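Hypothetical protein TTHA1785 (Thermus thermophilus, PDB 2EPG) probably joins RNA ends carrying a 3'-phosphate or 2',3'-cyclic phosphate to 5'-hydroxyl ends, as a manganese- and GTP-dependent ligase of the RtcB family. Local coordinates at residues L337-A342 and S408-G413; K343-R348 and V354-A359. All coordinates share one frame; numbering follows the deposited sequence.

How the contacts relate
From the N terminus, the chain first reaches residues 337-342 on the long strand 332-347. It runs straight on into residues 343-348. A tight turn then brings it back along strand 350-357, and contact 2 closes this short beta hairpin. The chain continues through strand 360-361, two further strands and helix 398-403. It returns at residues 408-413, where contact 1 closes the much wider loop. The small loop thus lies within the large one, and the two do not cross. The contacts also touch: Asn-341 N reaches Arg-356 O (2.8 Å), probably as a hydrogen bond. Contact 2 builds the hairpin; contact 1 ties its first strand to the loop after strand 407-408.

Contact 1: residues L337-A342 and S408-G413; sequences LAHNNA and SCHGAG
His-339 and His-410 meet ring to ring in the predicted active site of this RtcB-family ligase. Together they make up the whole of this small contact. His-410 is predicted to carry GMP as the covalent histidine intermediate. His-339 is predicted to bind the second manganese ion and to line the GMP site. Their link is a hydrogen bond between His-339 ND1 and His-410 ND1, 2.7 Å long, in which either nitrogen could be the donor. It is bent, with an angle of 143°. The imidazole planes stand almost perpendicular, at 81°, and meet rim to rim with no stacking. His-339 ND1 lies at the edge of the His-410 ring and in its plane. From His-410 the approach is different: its CB sits over one face of the His-339 ring, 3.2 Å from His-339 CE1. In His-410, chi1 of 91°, well off a staggered value, swings the ring toward His-339, and the second torsion then faces ND1 to it. His-339 reaches across with CG anti to its carbonyl carbon. The second ring nitrogen, His-339 NE2, is hydrogen-bonded to Leu-382 O, so both nitrogens are engaged and ring rotation is restricted. Pro-384 of the predicted GMP site and Thr-360 also pack on His-339. The backbone closes in as well: His-410 O comes within 3.1 Å of His-339 CE1.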
loop_
_atom_site.group_PDB
_atom_site.type_symbol
_atom_site.label_atom_id
_atom_site.label_comp_id
_atom_site.label_asym_id
_atom_site.label_seq_id
_atom_site.Cartn_x
_atom_site.Cartn_y
_atom_site.Cartn_z
ATOM N N LEU A 337 -0.345 -5.759 1.985
ATOM C CA LEU A 337 -1.356 -4.714 1.914
ATOM C C LEU A 337 -1.019 -3.606 0.927
ATOM O O LEU A 337 0.136 -3.368 0.591
ATOM C CB LEU A 337 -1.604 -4.088 3.300
ATOM C CG LEU A 337 -0.633 -2.998 3.795
ATOM C CD1 LEU A 337 -1.078 -2.477 5.173
ATOM C CD2 LEU A 337 0.785 -3.568 3.872
ATOM N N ALA A 338 -2.065 -2.932 0.466
ATOM C CA ALA A 338 -1.953 -1.846 -0.492
ATOM C C ALA A 338 -1.587 -0.521 0.159
ATOM O O ALA A 338 -1.881 -0.304 1.330
ATOM C CB ALA A 338 -3.282 -1.691 -1.234
ATOM N N HIS A 339 -0.957 0.356 -0.622
ATOM C CA HIS A 339 -0.580 1.697 -0.182
ATOM C C HIS A 339 -1.384 2.718 -1.001
ATOM O O HIS A 339 -1.432 3.893 -0.654
ATOM C CB HIS A 339 0.935 1.928 -0.352
ATOM C CG HIS A 339 1.763 1.328 0.747
ATOM N ND1 HIS A 339 2.927 1.912 1.207
ATOM C CD2 HIS A 339 1.562 0.234 1.524
ATOM C CE1 HIS A 339 3.401 1.210 2.223
ATOM N NE2 HIS A 339 2.590 0.188 2.436
ATOM N N ASN A 340 -1.994 2.264 -2.104
ATOM C CA ASN A 340 -2.844 3.117 -2.953
ATOM C C ASN A 340 -4.077 2.289 -3.288
ATOM O O ASN A 340 -3.955 1.248 -3.933
ATOM C CB ASN A 340 -2.174 3.504 -4.287
ATOM C CG ASN A 340 -0.981 4.427 -4.118
ATOM O OD1 ASN A 340 -1.018 5.380 -3.348
ATOM N ND2 ASN A 340 0.076 4.157 -4.866
ATOM N N ASN A 341 -5.255 2.730 -2.857
ATOM C CA ASN A 341 -6.462 1.984 -3.160
ATOM C C ASN A 341 -7.719 2.639 -2.606
ATOM O O ASN A 341 -7.651 3.409 -1.665
ATOM C CB ASN A 341 -6.350 0.582 -2.571
ATOM C CG ASN A 341 -6.841 -0.485 -3.517
ATOM O OD1 ASN A 341 -6.842 -1.674 -3.186
ATOM N ND2 ASN A 341 -7.262 -0.071 -4.706
ATOM N N ALA A 342 -8.865 2.345 -3.210
ATOM C CA ALA A 342 -10.139 2.848 -2.707
ATOM C C ALA A 342 -10.909 1.564 -2.448
ATOM O O ALA A 342 -10.946 0.672 -3.297
ATOM C CB ALA A 342 -10.852 3.696 -3.743
ATOM N N SER A 408 -3.514 4.070 8.564
ATOM C CA SER A 408 -2.237 4.441 9.115
ATOM C C SER A 408 -1.295 4.932 8.016
ATOM O O SER A 408 -1.723 5.193 6.893
ATOM C CB SER A 408 -1.625 3.276 9.893
ATOM O OG SER A 408 -0.591 3.756 10.734
ATOM N N CYS A 409 -0.012 5.054 8.323
ATOM C CA CYS A 409 0.926 5.573 7.335
ATOM C C CYS A 409 1.475 4.480 6.434
ATOM O O CYS A 409 1.292 3.286 6.691
ATOM C CB CYS A 409 2.089 6.276 8.033
ATOM S SG CYS A 409 3.236 5.106 8.814
ATOM N N HIS A 410 2.156 4.889 5.376
ATOM C CA HIS A 410 2.735 3.909 4.475
ATOM C C HIS A 410 4.244 4.095 4.341
ATOM O O HIS A 410 4.960 3.152 4.052
ATOM C CB HIS A 410 2.081 4.013 3.100
ATOM C CG HIS A 410 2.778 4.954 2.174
ATOM N ND1 HIS A 410 3.452 4.523 1.051
ATOM C CD2 HIS A 410 2.909 6.303 2.201
ATOM C CE1 HIS A 410 3.965 5.568 0.423
ATOM N NE2 HIS A 410 3.651 6.660 1.100
ATOM N N GLY A 411 4.727 5.313 4.544
ATOM C CA GLY A 411 6.155 5.557 4.410
ATOM C C GLY A 411 6.863 5.916 5.700
ATOM O O GLY A 411 6.231 6.317 6.677
ATOM N N ALA A 412 8.186 5.779 5.697
ATOM C CA ALA A 412 9.001 6.080 6.873
ATOM C C ALA A 412 9.812 7.370 6.724
ATOM O O ALA A 412 10.214 7.980 7.719
ATOM C CB ALA A 412 9.941 4.905 7.168
ATOM N N GLY A 413 10.048 7.791 5.486
ATOM C CA GLY A 413 10.832 8.993 5.270
ATOM C C GLY A 413 10.146 10.095 4.490
ATOM O O GLY A 413 8.938 10.298 4.614
#

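Contact 2: residues K343-R348 and V354-A359; sequences KFEEHR and VHRKGA
Lys-343 and Val-354 form an antiparallel, hydrogen-bonded pair in the beta hairpin of strands 332-347 and 350-357. Lys-343 N gives a 3.0 Å bond to Val-354 O. Val-354 N returns a nearly straight one of 2.8 Å to Lys-343 O. Beyond this pair the contact is carried by side chains on one buried face. Glu-345 has CG anti to its carbonyl carbon (chi1 -61°) and is extended beyond it, which carries the carboxylate to Arg-356. Arg-356 grips it end-on in a salt bridge with two hydrogen bonds. NH1 of Arg-356 meets the syn lone pair of Glu-345 OE1 at 2.9 Å. NH2 of Arg-356 meets Glu-345 OE2 at 2.9 Å, but from 34° outside the carboxylate plane. The carboxylate and guanidinium planes are 37° apart. Glu-345 OE1 is gripped twice, because His-347 NE2 also donates to its anti lone pair, at 2.8 Å. Val-354 packs beneath this network. Its CG1 lies 3.7 Å over the centre of the Arg-356 guanidinium plane, and its CG2 touches Glu-345 OE1 and His-347 CD2. The other side is looser: the CB atoms of Phe-344 and Glu-346 point away from residues 354-359, and Glu-346 is exposed to solvent. Ser-407 OG and Phe-405 O also bind Arg-356, at NE and NH1. With an alanine here in place of Glu-345, Arg-356 would keep those bonds but is likely to lose its carboxylate mate, and His-347 the acceptor that fixes its ring. The buried carboxylate probably balances a buried guanidinium, and two donors on Glu-345 OE1 are likely to favour its ionised form.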
loop_
_atom_site.group_PDB
_atom_site.type_symbol
_atom_site.label_atom_id
_atom_site.label_comp_id
_atom_site.label_asym_id
_atom_site.label_seq_id
_atom_site.Cartn_x
_atom_site.Cartn_y
_atom_site.Cartn_z
ATOM N N LYS A 343 -11.508 1.459 -1.271
ATOM C CA LYS A 343 -12.225 0.251 -0.909
ATOM C C LYS A 343 -13.492 0.570 -0.164
ATOM O O LYS A 343 -13.553 1.561 0.575
ATOM C CB LYS A 343 -11.349 -0.616 -0.008
ATOM C CG LYS A 343 -9.947 -0.831 -0.560
ATOM C CD LYS A 343 -9.248 -1.923 0.185
ATOM C CE LYS A 343 -9.974 -3.244 0.030
ATOM N NZ LYS A 343 -9.421 -4.168 1.046
ATOM N N PHE A 344 -14.507 -0.264 -0.355
ATOM C CA PHE A 344 -15.747 -0.058 0.365
ATOM C C PHE A 344 -15.559 -0.708 1.729
ATOM O O PHE A 344 -15.212 -1.879 1.823
ATOM C CB PHE A 344 -16.931 -0.691 -0.367
ATOM C CG PHE A 344 -17.398 0.110 -1.557
ATOM C CD1 PHE A 344 -16.937 -0.183 -2.838
ATOM C CD2 PHE A 344 -18.284 1.171 -1.387
ATOM C CE1 PHE A 344 -17.365 0.579 -3.939
ATOM C CE2 PHE A 344 -18.713 1.932 -2.472
ATOM C CZ PHE A 344 -18.256 1.636 -3.752
ATOM N N GLU A 345 -15.796 0.059 2.785
ATOM C CA GLU A 345 -15.622 -0.440 4.143
ATOM C C GLU A 345 -16.732 0.069 5.065
ATOM O O GLU A 345 -17.441 1.021 4.733
ATOM C CB GLU A 345 -14.262 0.015 4.683
ATOM C CG GLU A 345 -13.065 -0.485 3.888
ATOM C CD GLU A 345 -11.737 0.076 4.386
ATOM O OE1 GLU A 345 -11.725 0.954 5.297
ATOM O OE2 GLU A 345 -10.694 -0.362 3.854
ATOM N N GLU A 346 -16.883 -0.591 6.209
ATOM C CA GLU A 346 -17.873 -0.214 7.210
ATOM C C GLU A 346 -17.223 0.730 8.206
ATOM O O GLU A 346 -16.266 0.355 8.877
ATOM C CB GLU A 346 -18.365 -1.436 7.984
ATOM C CG GLU A 346 -19.152 -2.435 7.164
ATOM C CD GLU A 346 -20.473 -1.869 6.678
ATOM O OE1 GLU A 346 -20.742 -1.995 5.457
ATOM O OE2 GLU A 346 -21.230 -1.305 7.516
ATOM N N HIS A 347 -17.754 1.951 8.279
ATOM C CA HIS A 347 -17.290 3.000 9.197
ATOM C C HIS A 347 -18.533 3.800 9.589
ATOM O O HIS A 347 -19.363 4.124 8.736
ATOM C CB HIS A 347 -16.292 3.937 8.514
ATOM C CG HIS A 347 -15.016 3.276 8.101
ATOM N ND1 HIS A 347 -14.031 2.918 9.001
ATOM C CD2 HIS A 347 -14.558 2.913 6.879
ATOM C CE1 HIS A 347 -13.024 2.366 8.349
ATOM N NE2 HIS A 347 -13.317 2.352 7.059
ATOM N N ARG A 348 -18.661 4.095 10.880
ATOM C CA ARG A 348 -19.790 4.850 11.423
ATOM C C ARG A 348 -21.102 4.132 11.118
ATOM O O ARG A 348 -22.119 4.760 10.809
ATOM C CB ARG A 348 -19.809 6.246 10.817
ATOM C CG ARG A 348 -18.439 6.901 10.736
ATOM C CD ARG A 348 -18.299 8.045 11.712
ATOM N NE ARG A 348 -16.935 8.552 11.760
ATOM C CZ ARG A 348 -16.541 9.683 11.189
ATOM N NH1 ARG A 348 -15.274 10.061 11.291
ATOM N NH2 ARG A 348 -17.408 10.434 10.519
ATOM N N VAL A 354 -13.503 4.314 0.869
ATOM C CA VAL A 354 -12.326 4.982 1.415
ATOM C C VAL A 354 -11.163 5.062 0.435
ATOM O O VAL A 354 -10.615 4.027 0.037
ATOM C CB VAL A 354 -11.828 4.264 2.692
ATOM C CG1 VAL A 354 -10.670 5.058 3.334
ATOM C CG2 VAL A 354 -12.983 4.099 3.671
ATOM N N HIS A 355 -10.797 6.294 0.059
ATOM C CA HIS A 355 -9.690 6.544 -0.854
ATOM C C HIS A 355 -8.438 6.664 0.013
ATOM O O HIS A 355 -8.411 7.421 1.003
ATOM C CB HIS A 355 -9.843 7.878 -1.612
ATOM C CG HIS A 355 -10.952 7.911 -2.620
ATOM N ND1 HIS A 355 -12.282 8.010 -2.269
ATOM C CD2 HIS A 355 -10.917 7.914 -3.976
ATOM C CE1 HIS A 355 -13.019 8.080 -3.367
ATOM N NE2 HIS A 355 -12.214 8.025 -4.416
ATOM N N ARG A 356 -7.406 5.929 -0.366
ATOM C CA ARG A 356 -6.149 5.962 0.357
ATOM C C ARG A 356 -5.052 6.028 -0.673
ATOM O O ARG A 356 -4.874 5.092 -1.443
ATOM C CB ARG A 356 -5.959 4.698 1.221
ATOM C CG ARG A 356 -6.957 4.525 2.387
ATOM C CD ARG A 356 -6.464 3.464 3.400
ATOM N NE ARG A 356 -7.383 3.269 4.520
ATOM C CZ ARG A 356 -8.414 2.424 4.517
ATOM N NH1 ARG A 356 -9.194 2.327 5.584
ATOM N NH2 ARG A 356 -8.675 1.671 3.451
ATOM N N LYS A 357 -4.338 7.143 -0.706
ATOM C CA LYS A 357 -3.226 7.306 -1.633
ATOM C C LYS A 357 -2.020 7.513 -0.751
ATOM O O LYS A 357 -1.932 8.525 -0.050
ATOM C CB LYS A 357 -3.395 8.536 -2.531
ATOM C CG LYS A 357 -2.368 8.549 -3.673
ATOM C CD LYS A 357 -2.007 9.938 -4.189
ATOM C CE LYS A 357 -3.207 10.785 -4.516
ATOM N NZ LYS A 357 -2.843 12.014 -5.270
ATOM N N GLY A 358 -1.092 6.564 -0.782
ATOM C CA GLY A 358 0.091 6.674 0.057
ATOM C C GLY A 358 -0.278 6.601 1.531
ATOM O O GLY A 358 0.207 7.379 2.352
ATOM N N ALA A 359 -1.170 5.679 1.857
ATOM C CA ALA A 359 -1.609 5.474 3.229
ATOM C C ALA A 359 -2.116 4.046 3.230
ATOM O O ALA A 359 -2.457 3.497 2.173
ATOM C CB ALA A 359 -2.724 6.445 3.600
#